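Local structure of B-cell differentiation antigen CD72 (Mus musculus, 5B1R) at residues S37-A42 against I112-A117. The protein acts as a B-cell co-receptor that recognises the Sm/RNP self-antigen and inhibits B-cell receptor signalling when coligated with that receptor; this chain is its extracellular C-type lectin-like domain. The protein carries 2 engineered substitutions. Residues are numbered along the deposited sequence; the frame is centred on the assembly and turned at random.
Sequences SSKLAA and ICESEA
Glu-114 runs its side chain alongside that of Lys-39, the two pointing the same way, with Lys-39 CE lying 3.7 Å from Glu-114 CD. Both chains leave the backbone with CG between N and the carbonyl carbon (chi1 76° for Glu-114, 66° for Lys-39) and then stay extended, and the lysine runs past the glutamate with its CG and CE both against Glu-114 CG. Beneath them Lys-39 and Glu-114 form an antiparallel hydrogen-bonded pair, with Lys-39 N to Glu-114 O at 3.0 Å and Glu-114 N to Lys-39 O at 2.7 Å. Beyond the non-hydrogen-bonded pair Leu-40/Cys-113, one more backbone bond, from Ala-41 N to Ile-112 O, continues the ladder, and Ala-41 CB packs on Ile-112 CG2 at 3.7 Å. Here the 37-42 chain turns off the strand, and Glu-114 follows it: OE1 takes the amide of Ala-42 (OE1 to N 2.9 Å) on its anti side, 31° out of the carboxylate plane. At the other end, Ser-38 CB sits against Glu-114 O, while its hydroxyl bonds back to Leu-36 O. The short strand 39-40, reached through the Schellman turn at Ser-37 that closes helix 26-35, is thus joined to the long strand 109-119 of the lectin fold, and the disulfide Cys-33 to Cys-113 ties that helix to the same strand. Lys-39 NZ stops 4.2 Å short of Glu-114 OE2, too far for a salt bridge; a water donates to OE2 and weakly meets NZ. With Arg-15 and this water on OE2 and the Ala-42 amide on OE1, the buried carboxylate is gripped at both oxygens and is probably kept ionised.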
# COMPACT_ATOMS: atom_id res chain seq x y z
N SER A 37 -0.13 4.74 13.98
CA SER A 37 -0.05 6.16 13.64
C SER A 37 0.37 6.33 12.19
O SER A 37 1.14 7.22 11.84
CB SER A 37 0.89 6.91 14.59
OG SER A 37 0.47 6.70 15.93
N SER A 38 -0.15 5.44 11.34
CA SER A 38 0.21 5.37 9.93
C SER A 38 -1.08 5.33 9.13
O SER A 38 -2.17 5.43 9.69
CB SER A 38 1.04 4.12 9.67
OG SER A 38 2.24 4.20 10.40
N LYS A 39 -0.95 5.17 7.83
CA LYS A 39 -2.11 5.07 6.94
C LYS A 39 -1.85 4.00 5.92
O LYS A 39 -0.71 3.59 5.71
CB LYS A 39 -2.37 6.41 6.25
CG LYS A 39 -1.28 6.85 5.28
CD LYS A 39 -1.55 8.20 4.62
CE LYS A 39 -0.44 8.54 3.61
NZ LYS A 39 -0.61 9.85 2.93
N LEU A 40 -2.88 3.53 5.24
CA LEU A 40 -2.67 2.64 4.11
C LEU A 40 -1.79 3.34 3.09
O LEU A 40 -1.95 4.53 2.81
CB LEU A 40 -4.00 2.30 3.47
CG LEU A 40 -4.82 1.28 4.24
CD1 LEU A 40 -6.27 1.32 3.78
CD2 LEU A 40 -4.20 -0.13 4.13
N ALA A 41 -0.85 2.59 2.52
CA ALA A 41 0.12 3.18 1.62
C ALA A 41 -0.55 3.76 0.37
O ALA A 41 -1.46 3.15 -0.21
CB ALA A 41 1.16 2.15 1.24
N ALA A 42 -0.06 4.93 -0.04
CA ALA A 42 -0.70 5.70 -1.10
C ALA A 42 0.17 5.69 -2.34
O ALA A 42 1.34 6.08 -2.29
CB ALA A 42 -0.91 7.13 -0.63
N ILE A 112 -0.20 -2.82 3.14
CA ILE A 112 1.00 -2.00 3.26
C ILE A 112 0.58 -0.70 3.92
O ILE A 112 -0.36 -0.05 3.45
CB ILE A 112 1.65 -1.70 1.90
CG1 ILE A 112 1.86 -3.00 1.11
CG2 ILE A 112 2.96 -0.94 2.10
CD1 ILE A 112 2.16 -2.81 -0.36
N CYS A 113 1.24 -0.35 5.02
CA CYS A 113 1.04 0.93 5.68
C CYS A 113 2.19 1.88 5.32
O CYS A 113 3.27 1.44 4.94
CB CYS A 113 1.02 0.77 7.19
SG CYS A 113 -0.16 -0.41 7.88
N GLU A 114 1.95 3.17 5.50
CA GLU A 114 3.04 4.12 5.40
C GLU A 114 2.94 5.16 6.50
O GLU A 114 1.84 5.54 6.93
CB GLU A 114 3.11 4.79 4.04
CG GLU A 114 2.11 5.85 3.76
CD GLU A 114 2.44 6.57 2.46
OE1 GLU A 114 2.16 6.01 1.41
OE2 GLU A 114 3.01 7.68 2.46
N SER A 115 4.10 5.61 6.94
CA SER A 115 4.20 6.71 7.88
C SER A 115 5.17 7.73 7.30
O SER A 115 5.83 7.48 6.28
CB SER A 115 4.73 6.22 9.23
OG SER A 115 6.13 5.96 9.16
N GLU A 116 5.29 8.87 7.94
CA GLU A 116 6.36 9.77 7.57
C GLU A 116 7.71 9.19 8.05
O GLU A 116 7.76 8.39 8.98
CB GLU A 116 6.11 11.19 8.09
CG GLU A 116 6.41 11.44 9.56
CD GLU A 116 5.33 10.99 10.54
OE1 GLU A 116 5.29 11.53 11.66
OE2 GLU A 116 4.53 10.09 10.21
N ALA A 117 8.79 9.58 7.38
CA ALA A 117 10.13 9.32 7.86
C ALA A 117 10.48 10.38 8.90
O ALA A 117 9.84 11.42 8.98
CB ALA A 117 11.11 9.34 6.71
O HOH W 1 2.00 9.59 0.80